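Local atomic coordinates of packaging protein UL32 (Human herpesvirus 8 type M, PDB entry 6XF9), a protein that is required for herpesviral packaging as a pentameric zinc-bearing ring, and probably brings newly made capsids to the nuclear compartments where viral DNA is cleaved and packaged. Residues Leu17-Ala22 against Pro263-Pro267; Trp89-Met93 against Ala227-Trp232; Phe131-Lys135 against Gln152-Ser156; Thr292-Leu298 against Gln361-His366; Phe368-Ala374 against Leu454-His458. One frame throughout, in Å; residues are numbered along the deposited sequence.

Interaction 1 of 5, residues Leu17-Ala22 against Pro263-Pro267; sequences LQKLLA and PFFSP
Leu21 and Phe265 show how one leucine can serve two aromatic rings. Its CB sits over a face of the Phe265 ring, 3.6 Å from the centroid and 16° off the normal, a CH-pi contact displaced somewhat toward the rim. The same ring has the backbone N of Pro267 over its opposite face, and the N and CB of Ala22 lie near its CE1. Beyond CB the leucine slants across the ring, bringing Leu21 CD1 3.6 Å from Phe265 CG; Leu21 CD1 also comes 3.9 Å from Phe264 CE1. The Phe264 ring is met differently by Leu17, whose CB stands at its edge, 4.3 Å from CZ. The one hydrogen bond of the contact flanks these apolar pairs: Gln18, extended beyond CG, carries its NE2 to the backbone O of Phe264 at 3.1 Å, with an N-H...O angle of 162° and the acceptor close to the amide plane. Ile10 of helix 7-12 and Ile231 of helix 225-235 also pack on Phe264. This is a loop-on-helix contact, in which two consecutive phenylalanines dock the 263-267 loop on helix 14-22 in a mainly helical fold, away from the zinc sites.

Interaction 2 of 5, residues Trp89-Met93 against Ala227-Trp232; sequences WTSTM and ALIDIW
Trp89 reaches across to helix 225-235 and meets it with nearly every part of its indole. The course is set at the first torsion, which puts CG anti to the backbone N (chi1 174°). At the root, Trp89 CB lies 3.8 Å from CZ2 of Trp232, and CG is almost equally close to that carbon and to Trp232 NE1. Over the middle of the Trp89 indole stands Trp232 NE1, 3.2 Å from Trp89 CD2. The two five-membered rings, with planes at 89°, form a T-shaped (edge-to-face) pair in which Trp232 supplies the edge. The opposite face of Trp89 carries CB of Met93, one helical turn further along its own helix. Farther out, Trp89 CE3 passes CD1 of Leu228 at 4.0 Å, and CZ3 lies 3.9 Å from Leu228 CA. At the far rim, Trp89 CH2 meets Ile231 CD1 at 3.6 Å, edge-on and near the plane of the indole. That methyl is shared: Met93, bent at chi2, brings its CE to 3.6 Å from Ile231 CD1, tip to tip. Leu21 of helix 14-22 touches Trp89, Met93 and Ile231, adding a third helix to the cluster. With segment axes 11.4 Å apart and directions 100° apart, this is a near-perpendicular helix crossing, its gap filled by an aromatic side chain within a buried helical core.

Interaction 3 of 5, residues Phe131-Lys135 against Gln152-Ser156; sequences FFVQK and QFLKS
Gln134 reaches Gln152 through two torsions of its side chain: chi1 of -44° sets CG anti to the carbonyl carbon, and chi2 of -72° then bends the amide toward helix 145-164. The setting is a helix-end contact beside a zinc site, since the segment follows His130 and runs up to Cys136, both ligands of one zinc ion. Gln152 is extended beyond CG, and the two side chains come together at an angle, with their amide planes 43° apart. The closest approach is to the aliphatic part of Gln152: Gln134 OE1 lies 3.2 Å from Gln152 CG and 3.4 Å from its CB. The other branch of the amide points toward the next turn, where Gln134 NE2 is 3.4 Å from Ser156 OG. Lys155 runs alongside Val133 in the opposite sense, its CD 3.8 Å from Val133 CG1. Its ammonium gives a weak hydrogen bond of 3.3 Å from NZ to Val133 O, but the main partners of that charge lie on helix 416-430: Glu416 in a salt bridge and Gln419 in a hydrogen bond. Gln419 also donates to Val133 O, so a third helix ties the two segments together. Lys135, the positive-phi residue after the helix, folds its NZ back to a hydrogen bond with Phe132 O. Ser156 uses its own helix, where Gln152 O receives Ser156 OG at 3.1 Å and Ser156 N from opposite faces of the carbonyl plane.

Interaction 4 of 5, residues Thr292-Leu298 against Gln361-His366; sequences TASVCLL and QEIHKH. With ZN (zinc ion), chain P.
The imidazole of His366 has Leu298 CB over the centre of one face, a CH-pi contact 3.7 Å from the centroid and 8° off the normal. In the ring itself, ND1 is the atom turned to the zinc ion, at 2.2 Å. Cys296 SG completes this half of the site, 2.3 Å from the zinc ion, and stands obliquely to the imidazole. Both side chains have the first torsion anti to the backbone N (chi1 172° in each), which brings sulfur and ring to the metal from the two segments. With Cys299 and Cys373 they make a zinc site of three cysteines and one histidine, of the CxxC kind, in which the start of helix 297-304 is joined to helix 360-369. Cys296 is also the N-cap of the former helix. Leu298 continues past the ring: its CD1 reaches Ile363 CG1 at 3.7 Å and His366 CB at a similar distance. At the other end of the contact, Thr292 CG2 packs 3.6 Å from Gln361 CB, the two side chains crossing at about a right angle. Fully extended, Lys365 carries its CD past Thr292 CB, and its NZ gives a weak hydrogen bond to Ala293 O at 3.0 Å. The stronger partner of that ammonium is the C-terminal carboxylate of Ala467, in a salt bridge.

Interaction 5 of 5, residues Phe368-Ala374 against Leu454-His458; sequences FCDPLCA and LDLAH. With ZN (zinc ion), chain P.
Phe368 O is approached by two successive residues of the 454-458 loop. The backbone N of Ala457 donates to Phe368 O at 2.9 Å, with an N-H...O angle of 160°, while Leu456 CA adds a CA-H...O contact of 3.3 Å to the same Phe368 O. The carbonyl lies close to the end of helix 360-369, just before helix 371-379; this junction of two successive helices supplies Cys373 to the same zinc site as Cys296, Cys299 and His366. On the loop side, with CG anti to the carbonyl carbon (chi1 -53°), Leu456 sets its two methyls against the second helix: CD1 lies 3.8 Å from Pro371 CA, and CD2 is 3.8 Å from Ala374 CB. Leu449 of helix 435-451 also packs on Leu456. Beyond it, Ala457 CB touches Cys369 SG at 3.9 Å. The loop faces another copy of the protein too, for His458 N donates to Asn150 of a neighbouring subunit. Asp370 is the N-cap of helix 371-379, and its OD2 forms a salt bridge with Lys426 of helix 416-430. The cap itself is made by Asp370 OD1, which takes Cys373 N at 3.2 Å on its anti side and, weakly, Leu372 N.

Overall arrangement
Interaction 1 ties residues near the N-terminus to a loop about 240 residues on; interaction 2 is nested inside that closure, and interaction 3, whose segments are only 17 residues apart, inside interaction 2, while interactions 4 and 5 follow later in the chain. Interactions 1 and 2 adjoin, with centres about 10 Å apart, and Phe264 links them through Asp230 and Met93. Interaction 2 also touches interaction 3, through Ser91 and Phe132, and interaction 4, through Trp232 and Val295. Interactions 4 and 5, centres about 12 Å apart, share helix 360-369 and one zinc ion, whereas interaction 3 borders another, so the contacts range from zinc-bound helices to apolar packing within one subunit of the pentameric ring.

Interaction 1 of 5, residues Leu17-Ala22 against Pro263-Pro267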
# COMPACT_ATOMS: atom_id res chain seq x y z
N LEU D 17 21.13 -50.60 9.19
CA LEU D 17 19.91 -49.91 8.77
C LEU D 17 18.83 -49.89 9.84
O LEU D 17 18.05 -48.93 9.92
CB LEU D 17 19.38 -50.53 7.49
CG LEU D 17 20.29 -50.32 6.28
CD1 LEU D 17 19.57 -50.88 5.07
CD2 LEU D 17 20.62 -48.86 6.12
N GLN D 18 18.74 -50.93 10.69
CA GLN D 18 17.81 -50.86 11.81
C GLN D 18 18.18 -49.71 12.73
O GLN D 18 17.30 -49.05 13.30
CB GLN D 18 17.82 -52.15 12.63
CG GLN D 18 17.09 -53.34 12.11
CD GLN D 18 17.38 -54.55 12.95
OE1 GLN D 18 18.23 -54.50 13.84
NE2 GLN D 18 16.65 -55.65 12.71
N LYS D 19 19.48 -49.47 12.91
CA LYS D 19 19.90 -48.39 13.79
C LYS D 19 19.52 -47.04 13.20
O LYS D 19 19.27 -46.09 13.95
CB LYS D 19 21.40 -48.48 14.06
CG LYS D 19 21.84 -49.84 14.69
CD LYS D 19 21.05 -50.15 15.98
CE LYS D 19 21.49 -49.37 17.22
NZ LYS D 19 20.80 -49.87 18.47
N LEU D 20 19.50 -46.93 11.86
CA LEU D 20 19.01 -45.72 11.20
C LEU D 20 17.49 -45.56 11.35
O LEU D 20 17.00 -44.46 11.63
CB LEU D 20 19.39 -45.72 9.72
CG LEU D 20 18.86 -44.57 8.87
CD1 LEU D 20 19.41 -43.27 9.38
CD2 LEU D 20 19.23 -44.76 7.42
N LEU D 21 16.72 -46.64 11.13
CA LEU D 21 15.27 -46.54 11.27
C LEU D 21 14.87 -46.18 12.71
O LEU D 21 13.97 -45.36 12.92
CB LEU D 21 14.59 -47.84 10.86
CG LEU D 21 14.55 -48.25 9.40
CD1 LEU D 21 14.00 -49.68 9.28
CD2 LEU D 21 13.69 -47.29 8.63
N ALA D 22 15.54 -46.77 13.70
CA ALA D 22 15.19 -46.45 15.08
C ALA D 22 15.45 -44.99 15.38
O ALA D 22 14.64 -44.33 16.04
CB ALA D 22 15.96 -47.34 16.05
N PRO D 263 9.93 -59.71 10.75
CA PRO D 263 9.81 -58.25 10.84
C PRO D 263 11.16 -57.54 10.72
O PRO D 263 11.98 -57.64 11.65
CB PRO D 263 9.23 -58.02 12.24
CG PRO D 263 9.70 -59.19 13.03
CD PRO D 263 9.99 -60.35 12.08
N PHE D 264 11.38 -56.84 9.59
CA PHE D 264 12.68 -56.21 9.34
C PHE D 264 13.06 -55.31 10.49
O PHE D 264 14.23 -55.25 10.87
CB PHE D 264 12.62 -55.40 8.03
CG PHE D 264 13.93 -54.74 7.64
CD1 PHE D 264 14.34 -53.55 8.22
CD2 PHE D 264 14.72 -55.28 6.65
CE1 PHE D 264 15.55 -52.94 7.85
CE2 PHE D 264 15.93 -54.66 6.27
CZ PHE D 264 16.33 -53.50 6.88
N PHE D 265 12.08 -54.61 11.05
CA PHE D 265 12.37 -53.55 12.00
C PHE D 265 11.42 -53.59 13.18
O PHE D 265 10.20 -53.64 12.99
CB PHE D 265 12.26 -52.22 11.24
CG PHE D 265 12.28 -51.01 12.10
CD1 PHE D 265 13.37 -50.74 12.91
CD2 PHE D 265 11.23 -50.11 12.06
CE1 PHE D 265 13.41 -49.61 13.69
CE2 PHE D 265 11.26 -48.97 12.83
CZ PHE D 265 12.35 -48.71 13.65
N SER D 266 11.99 -53.52 14.39
CA SER D 266 11.24 -53.45 15.64
C SER D 266 11.51 -52.09 16.29
O SER D 266 12.66 -51.81 16.66
CB SER D 266 11.63 -54.58 16.59
OG SER D 266 13.01 -54.52 16.91
N PRO D 267 10.50 -51.24 16.48
CA PRO D 267 10.75 -49.89 17.02
C PRO D 267 10.91 -49.91 18.52
O PRO D 267 10.24 -50.68 19.23
CB PRO D 267 9.48 -49.11 16.62
CG PRO D 267 8.42 -50.15 16.49
CD PRO D 267 9.11 -51.41 16.01

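Interaction 2 of 5, residues Trp89-Met93 against Ala227-Trp232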
# COMPACT_ATOMS: atom_id res chain seq x y z
N TRP D 89 11.01 -41.70 1.19
CA TRP D 89 11.64 -42.55 2.19
C TRP D 89 12.50 -43.62 1.53
O TRP D 89 13.68 -43.76 1.87
CB TRP D 89 10.58 -43.21 3.09
CG TRP D 89 11.20 -44.19 4.02
CD1 TRP D 89 11.79 -43.93 5.21
CD2 TRP D 89 11.35 -45.60 3.79
NE1 TRP D 89 12.29 -45.10 5.75
CE2 TRP D 89 12.02 -46.13 4.90
CE3 TRP D 89 10.97 -46.45 2.76
CZ2 TRP D 89 12.32 -47.48 4.99
CZ3 TRP D 89 11.27 -47.79 2.86
CH2 TRP D 89 11.94 -48.29 3.96
N THR D 90 11.96 -44.30 0.53
CA THR D 90 12.67 -45.41 -0.10
C THR D 90 14.01 -44.99 -0.69
O THR D 90 14.98 -45.73 -0.60
CB THR D 90 11.82 -46.06 -1.21
OG1 THR D 90 10.60 -46.55 -0.65
CG2 THR D 90 12.58 -47.21 -1.86
N SER D 91 14.06 -43.81 -1.30
CA SER D 91 15.32 -43.35 -1.88
C SER D 91 16.34 -43.05 -0.79
O SER D 91 17.55 -43.19 -1.03
CB SER D 91 15.12 -42.13 -2.76
OG SER D 91 14.07 -42.34 -3.69
N THR D 92 15.89 -42.61 0.39
CA THR D 92 16.82 -42.39 1.50
C THR D 92 17.31 -43.71 2.07
O THR D 92 18.50 -43.87 2.36
CB THR D 92 16.14 -41.56 2.58
OG1 THR D 92 15.69 -40.34 1.99
CG2 THR D 92 17.10 -41.27 3.75
N MET D 93 16.40 -44.68 2.22
CA MET D 93 16.76 -46.02 2.67
C MET D 93 17.80 -46.64 1.74
O MET D 93 18.83 -47.15 2.20
CB MET D 93 15.49 -46.87 2.73
CG MET D 93 15.60 -48.26 3.35
SD MET D 93 16.19 -48.32 5.06
CE MET D 93 15.56 -49.93 5.49
N ALA D 227 9.92 -54.23 1.44
CA ALA D 227 10.66 -53.53 2.49
C ALA D 227 9.90 -52.31 2.97
O ALA D 227 9.84 -52.03 4.17
CB ALA D 227 12.04 -53.13 1.97
N LEU D 228 9.35 -51.54 2.03
CA LEU D 228 8.49 -50.41 2.37
C LEU D 228 7.30 -50.87 3.20
O LEU D 228 7.07 -50.38 4.32
CB LEU D 228 8.03 -49.71 1.09
CG LEU D 228 6.88 -48.71 1.10
CD1 LEU D 228 7.26 -47.43 1.81
CD2 LEU D 228 6.43 -48.41 -0.33
N ILE D 229 6.55 -51.86 2.70
CA ILE D 229 5.31 -52.26 3.38
C ILE D 229 5.60 -52.81 4.77
O ILE D 229 4.86 -52.52 5.73
CB ILE D 229 4.57 -53.30 2.52
CG1 ILE D 229 4.20 -52.70 1.17
CG2 ILE D 229 3.32 -53.77 3.23
CD1 ILE D 229 3.44 -53.63 0.31
N ASP D 230 6.68 -53.59 4.91
CA ASP D 230 7.03 -54.16 6.21
C ASP D 230 7.36 -53.07 7.22
O ASP D 230 6.75 -52.99 8.29
CB ASP D 230 8.20 -55.12 6.06
CG ASP D 230 8.67 -55.71 7.40
OD1 ASP D 230 7.94 -55.58 8.41
OD2 ASP D 230 9.77 -56.30 7.44
N ILE D 231 8.34 -52.23 6.90
CA ILE D 231 8.85 -51.24 7.84
C ILE D 231 7.76 -50.26 8.25
O ILE D 231 7.67 -49.87 9.42
CB ILE D 231 10.07 -50.51 7.25
CG1 ILE D 231 11.26 -51.45 7.21
CG2 ILE D 231 10.37 -49.22 8.00
CD1 ILE D 231 12.25 -51.10 6.16
N TRP D 232 6.92 -49.83 7.30
CA TRP D 232 5.95 -48.79 7.62
C TRP D 232 4.72 -49.33 8.32
O TRP D 232 4.10 -48.60 9.10
CB TRP D 232 5.55 -48.02 6.35
CG TRP D 232 6.60 -47.03 6.00
CD1 TRP D 232 7.73 -47.27 5.29
CD2 TRP D 232 6.66 -45.65 6.40
NE1 TRP D 232 8.49 -46.13 5.21
CE2 TRP D 232 7.85 -45.12 5.88
CE3 TRP D 232 5.82 -44.81 7.14
CZ2 TRP D 232 8.22 -43.78 6.06
CZ3 TRP D 232 6.19 -43.48 7.33
CH2 TRP D 232 7.38 -42.99 6.79

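Interaction 3 of 5, residues Phe131-Lys135 against Gln152-Ser156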
# COMPACT_ATOMS: atom_id res chain seq x y z
N PHE D 131 22.26 -36.17 -0.49
CA PHE D 131 21.99 -36.85 -1.74
C PHE D 131 20.79 -36.30 -2.50
O PHE D 131 20.69 -36.53 -3.71
CB PHE D 131 21.78 -38.34 -1.50
CG PHE D 131 23.04 -39.08 -1.16
CD1 PHE D 131 23.99 -39.30 -2.12
CD2 PHE D 131 23.27 -39.54 0.12
CE1 PHE D 131 25.16 -39.96 -1.82
CE2 PHE D 131 24.43 -40.20 0.43
CZ PHE D 131 25.38 -40.41 -0.55
N PHE D 132 19.86 -35.60 -1.84
CA PHE D 132 18.62 -35.23 -2.52
C PHE D 132 18.25 -33.75 -2.46
O PHE D 132 17.97 -33.15 -3.49
CB PHE D 132 17.48 -36.07 -1.96
CG PHE D 132 17.63 -37.52 -2.24
CD1 PHE D 132 17.20 -38.05 -3.44
CD2 PHE D 132 18.25 -38.36 -1.33
CE1 PHE D 132 17.34 -39.40 -3.73
CE2 PHE D 132 18.40 -39.71 -1.60
CZ PHE D 132 17.94 -40.23 -2.81
N VAL D 133 18.27 -33.15 -1.28
CA VAL D 133 17.90 -31.74 -1.21
C VAL D 133 19.00 -30.88 -1.81
O VAL D 133 18.79 -30.16 -2.79
CB VAL D 133 17.59 -31.33 0.25
CG1 VAL D 133 17.17 -29.87 0.29
CG2 VAL D 133 16.55 -32.22 0.86
N GLN D 134 20.22 -30.99 -1.26
CA GLN D 134 21.30 -30.10 -1.68
C GLN D 134 22.14 -30.66 -2.83
O GLN D 134 22.73 -29.86 -3.57
CB GLN D 134 22.22 -29.77 -0.50
CG GLN D 134 21.53 -29.44 0.82
CD GLN D 134 20.83 -28.08 0.84
OE1 GLN D 134 20.44 -27.54 -0.20
NE2 GLN D 134 20.65 -27.53 2.04
N LYS D 135 22.16 -31.99 -3.00
CA LYS D 135 22.93 -32.64 -4.08
C LYS D 135 24.42 -32.26 -4.12
O LYS D 135 24.90 -31.73 -5.12
CB LYS D 135 22.29 -32.36 -5.44
CG LYS D 135 20.86 -32.87 -5.57
CD LYS D 135 20.30 -32.60 -6.95
CE LYS D 135 18.88 -33.11 -7.08
NZ LYS D 135 17.96 -32.46 -6.10
N GLN D 152 20.05 -22.78 -1.10
CA GLN D 152 20.14 -23.80 -0.07
C GLN D 152 19.73 -23.25 1.29
O GLN D 152 19.13 -23.97 2.10
CB GLN D 152 21.56 -24.36 -0.02
CG GLN D 152 21.95 -24.98 -1.34
CD GLN D 152 23.24 -25.73 -1.26
OE1 GLN D 152 24.07 -25.46 -0.39
NE2 GLN D 152 23.42 -26.71 -2.17
N PHE D 153 20.08 -21.99 1.56
CA PHE D 153 19.61 -21.30 2.76
C PHE D 153 18.10 -21.42 2.90
O PHE D 153 17.59 -21.91 3.92
CB PHE D 153 20.06 -19.84 2.69
CG PHE D 153 19.65 -19.02 3.89
CD1 PHE D 153 20.38 -19.10 5.08
CD2 PHE D 153 18.55 -18.17 3.82
CE1 PHE D 153 20.02 -18.36 6.18
CE2 PHE D 153 18.19 -17.42 4.91
CZ PHE D 153 18.92 -17.51 6.10
N LEU D 154 17.36 -20.97 1.87
CA LEU D 154 15.90 -21.04 1.89
C LEU D 154 15.40 -22.47 2.10
O LEU D 154 14.43 -22.71 2.83
CB LEU D 154 15.35 -20.48 0.58
CG LEU D 154 15.54 -18.98 0.39
CD1 LEU D 154 15.01 -18.53 -0.93
CD2 LEU D 154 14.77 -18.27 1.47
N LYS D 155 16.02 -23.45 1.43
CA LYS D 155 15.57 -24.82 1.61
C LYS D 155 15.74 -25.26 3.05
O LYS D 155 14.78 -25.73 3.67
CB LYS D 155 16.31 -25.75 0.65
CG LYS D 155 15.66 -25.81 -0.72
CD LYS D 155 16.37 -26.72 -1.65
CE LYS D 155 17.45 -25.98 -2.38
NZ LYS D 155 18.20 -26.91 -3.28
N SER D 156 16.93 -25.07 3.61
CA SER D 156 17.18 -25.46 5.00
C SER D 156 16.16 -24.84 5.95
O SER D 156 15.59 -25.52 6.81
CB SER D 156 18.59 -25.02 5.43
OG SER D 156 19.60 -25.64 4.67

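Interaction 4 of 5, residues Thr292-Leu298 against Gln361-His366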
# COMPACT_ATOMS: atom_id res chain seq x y z
N THR D 292 -5.62 -37.97 2.36
CA THR D 292 -4.22 -38.02 2.00
C THR D 292 -3.39 -37.93 3.26
O THR D 292 -3.91 -37.66 4.35
CB THR D 292 -3.83 -36.89 1.06
OG1 THR D 292 -3.82 -35.66 1.80
CG2 THR D 292 -4.83 -36.78 -0.05
N ALA D 293 -2.09 -38.15 3.11
CA ALA D 293 -1.14 -38.07 4.22
C ALA D 293 0.11 -37.36 3.72
O ALA D 293 0.38 -37.33 2.52
CB ALA D 293 -0.81 -39.45 4.76
N SER D 294 0.88 -36.79 4.66
CA SER D 294 2.08 -36.08 4.23
C SER D 294 3.14 -36.99 3.64
O SER D 294 4.07 -36.48 3.01
CB SER D 294 2.71 -35.30 5.38
OG SER D 294 2.96 -36.14 6.47
N VAL D 295 3.03 -38.31 3.84
CA VAL D 295 3.89 -39.27 3.15
C VAL D 295 3.09 -39.85 1.99
O VAL D 295 2.13 -40.59 2.20
CB VAL D 295 4.38 -40.37 4.10
CG1 VAL D 295 5.18 -41.41 3.32
CG2 VAL D 295 5.24 -39.80 5.18
N CYS D 296 3.48 -39.54 0.77
CA CYS D 296 2.75 -40.03 -0.38
C CYS D 296 3.21 -41.43 -0.75
O CYS D 296 4.41 -41.68 -0.92
CB CYS D 296 2.95 -39.10 -1.56
SG CYS D 296 2.26 -39.75 -3.08
N LEU D 297 2.26 -42.37 -0.84
CA LEU D 297 2.65 -43.75 -1.10
C LEU D 297 3.04 -43.97 -2.54
O LEU D 297 3.92 -44.78 -2.82
CB LEU D 297 1.53 -44.72 -0.75
CG LEU D 297 1.52 -45.24 0.67
CD1 LEU D 297 0.18 -45.92 0.91
CD2 LEU D 297 2.66 -46.20 0.83
N LEU D 298 2.40 -43.25 -3.47
CA LEU D 298 2.73 -43.40 -4.88
C LEU D 298 4.11 -42.85 -5.20
O LEU D 298 4.73 -43.27 -6.19
CB LEU D 298 1.67 -42.74 -5.74
CG LEU D 298 0.24 -43.18 -5.41
CD1 LEU D 298 -0.78 -42.41 -6.21
CD2 LEU D 298 0.13 -44.65 -5.73
N GLN D 361 -8.29 -39.30 -3.42
CA GLN D 361 -7.53 -38.10 -3.11
C GLN D 361 -6.03 -38.33 -3.20
O GLN D 361 -5.31 -37.48 -3.72
CB GLN D 361 -7.88 -37.59 -1.72
CG GLN D 361 -9.26 -36.96 -1.56
CD GLN D 361 -10.34 -37.97 -1.35
OE1 GLN D 361 -10.06 -39.14 -1.08
NE2 GLN D 361 -11.58 -37.52 -1.41
N GLU D 362 -5.51 -39.47 -2.70
CA GLU D 362 -4.07 -39.71 -2.81
C GLU D 362 -3.65 -39.72 -4.26
O GLU D 362 -2.60 -39.18 -4.60
CB GLU D 362 -3.65 -41.01 -2.14
CG GLU D 362 -3.94 -41.11 -0.65
CD GLU D 362 -3.24 -42.29 0.00
OE1 GLU D 362 -3.94 -43.29 0.28
OE2 GLU D 362 -1.99 -42.22 0.18
N ILE D 363 -4.44 -40.36 -5.11
CA ILE D 363 -4.12 -40.42 -6.53
C ILE D 363 -4.36 -39.07 -7.18
O ILE D 363 -3.56 -38.61 -8.00
CB ILE D 363 -4.93 -41.55 -7.20
CG1 ILE D 363 -4.45 -42.90 -6.68
CG2 ILE D 363 -4.79 -41.52 -8.71
CD1 ILE D 363 -5.44 -43.99 -6.87
N HIS D 364 -5.45 -38.39 -6.80
CA HIS D 364 -5.67 -37.02 -7.28
C HIS D 364 -4.50 -36.13 -6.90
O HIS D 364 -3.97 -35.40 -7.74
CB HIS D 364 -6.96 -36.46 -6.68
CG HIS D 364 -7.26 -35.05 -7.13
ND1 HIS D 364 -7.87 -34.12 -6.30
CD2 HIS D 364 -7.06 -34.43 -8.31
CE1 HIS D 364 -8.01 -32.98 -6.96
NE2 HIS D 364 -7.53 -33.14 -8.18
N LYS D 365 -4.12 -36.16 -5.62
CA LYS D 365 -3.01 -35.34 -5.14
C LYS D 365 -1.74 -35.64 -5.90
O LYS D 365 -1.00 -34.73 -6.28
CB LYS D 365 -2.80 -35.58 -3.66
CG LYS D 365 -1.50 -35.07 -3.15
CD LYS D 365 -1.30 -35.52 -1.73
CE LYS D 365 0.13 -35.35 -1.35
NZ LYS D 365 0.29 -35.56 0.09
N HIS D 366 -1.46 -36.92 -6.14
CA HIS D 366 -0.17 -37.28 -6.70
C HIS D 366 -0.08 -36.97 -8.18
O HIS D 366 0.93 -36.45 -8.64
CB HIS D 366 0.12 -38.77 -6.47
CG HIS D 366 1.34 -39.27 -7.18
ND1 HIS D 366 2.62 -39.11 -6.67
CD2 HIS D 366 1.48 -39.89 -8.37
CE1 HIS D 366 3.48 -39.62 -7.52
NE2 HIS D 366 2.82 -40.09 -8.57
ZN ZN P . 3.28 -38.43 -4.69

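Interaction 5 of 5, residues Phe368-Ala374 against Leu454-His458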
# COMPACT_ATOMS: atom_id res chain seq x y z
N PHE D 368 -2.15 -34.90 -10.11
CA PHE D 368 -2.66 -33.63 -10.64
C PHE D 368 -2.44 -32.43 -9.74
O PHE D 368 -2.57 -31.31 -10.24
CB PHE D 368 -4.17 -33.74 -10.94
CG PHE D 368 -4.56 -34.89 -11.86
CD1 PHE D 368 -4.44 -34.76 -13.24
CD2 PHE D 368 -5.06 -36.08 -11.35
CE1 PHE D 368 -4.80 -35.81 -14.10
CE2 PHE D 368 -5.43 -37.14 -12.21
CZ PHE D 368 -5.29 -37.00 -13.58
N CYS D 369 -2.10 -32.60 -8.45
CA CYS D 369 -2.05 -31.48 -7.50
C CYS D 369 -0.69 -31.25 -6.86
O CYS D 369 -0.14 -30.15 -7.01
CB CYS D 369 -3.08 -31.66 -6.39
SG CYS D 369 -4.72 -31.69 -7.03
N ASP D 370 -0.13 -32.20 -6.11
CA ASP D 370 1.00 -31.83 -5.27
C ASP D 370 2.21 -31.50 -6.13
O ASP D 370 2.52 -32.25 -7.06
CB ASP D 370 1.33 -32.92 -4.27
CG ASP D 370 2.34 -32.46 -3.24
OD1 ASP D 370 3.54 -32.44 -3.57
OD2 ASP D 370 1.95 -32.07 -2.11
N PRO D 371 2.90 -30.38 -5.89
CA PRO D 371 4.06 -30.05 -6.73
C PRO D 371 5.30 -30.89 -6.43
O PRO D 371 6.18 -30.96 -7.28
CB PRO D 371 4.29 -28.56 -6.43
CG PRO D 371 3.83 -28.39 -5.04
CD PRO D 371 2.71 -29.39 -4.82
N LEU D 372 5.44 -31.45 -5.22
CA LEU D 372 6.56 -32.37 -4.97
C LEU D 372 6.34 -33.71 -5.66
O LEU D 372 7.31 -34.38 -6.04
CB LEU D 372 6.78 -32.58 -3.47
CG LEU D 372 7.92 -33.56 -3.15
CD1 LEU D 372 9.17 -33.04 -3.83
CD2 LEU D 372 8.16 -33.75 -1.65
N CYS D 373 5.09 -34.17 -5.76
CA CYS D 373 4.81 -35.38 -6.52
C CYS D 373 5.13 -35.19 -7.99
O CYS D 373 5.57 -36.13 -8.68
CB CYS D 373 3.35 -35.79 -6.34
SG CYS D 373 2.92 -36.17 -4.59
N ALA D 374 4.84 -34.00 -8.53
CA ALA D 374 5.13 -33.70 -9.93
C ALA D 374 6.63 -33.67 -10.21
O ALA D 374 7.08 -34.10 -11.28
CB ALA D 374 4.49 -32.36 -10.31
N LEU D 454 4.39 -27.35 -16.34
CA LEU D 454 3.86 -28.33 -15.39
C LEU D 454 2.40 -28.00 -15.12
O LEU D 454 2.09 -26.92 -14.61
CB LEU D 454 4.65 -28.34 -14.09
CG LEU D 454 6.11 -28.78 -14.21
CD1 LEU D 454 6.94 -28.26 -13.04
CD2 LEU D 454 6.24 -30.29 -14.33
N ASP D 455 1.50 -28.92 -15.46
CA ASP D 455 0.07 -28.69 -15.36
C ASP D 455 -0.39 -29.27 -14.04
O ASP D 455 -0.55 -30.49 -13.90
CB ASP D 455 -0.68 -29.34 -16.51
CG ASP D 455 -0.59 -28.52 -17.77
OD1 ASP D 455 -0.13 -27.36 -17.68
OD2 ASP D 455 -0.97 -29.04 -18.85
N LEU D 456 -0.60 -28.41 -13.07
CA LEU D 456 -1.13 -28.84 -11.80
C LEU D 456 -2.36 -28.00 -11.50
O LEU D 456 -2.55 -26.95 -12.10
CB LEU D 456 -0.08 -28.69 -10.69
CG LEU D 456 1.25 -29.37 -11.01
CD1 LEU D 456 2.16 -29.16 -9.85
CD2 LEU D 456 1.12 -30.83 -11.32
N ALA D 457 -3.19 -28.48 -10.59
CA ALA D 457 -4.20 -27.60 -10.01
C ALA D 457 -3.50 -26.45 -9.32
O ALA D 457 -2.30 -26.49 -9.03
CB ALA D 457 -5.09 -28.36 -9.04
N HIS D 458 -4.26 -25.40 -9.05
CA HIS D 458 -3.67 -24.20 -8.49
C HIS D 458 -3.17 -24.48 -7.08
O HIS D 458 -3.90 -25.09 -6.28
CB HIS D 458 -4.69 -23.07 -8.48
CG HIS D 458 -4.07 -21.73 -8.23
ND1 HIS D 458 -3.87 -21.23 -6.96
CD2 HIS D 458 -3.57 -20.81 -9.08
CE1 HIS D 458 -3.28 -20.05 -7.04
NE2 HIS D 458 -3.08 -19.78 -8.32
ZN ZN P . 3.28 -38.43 -4.69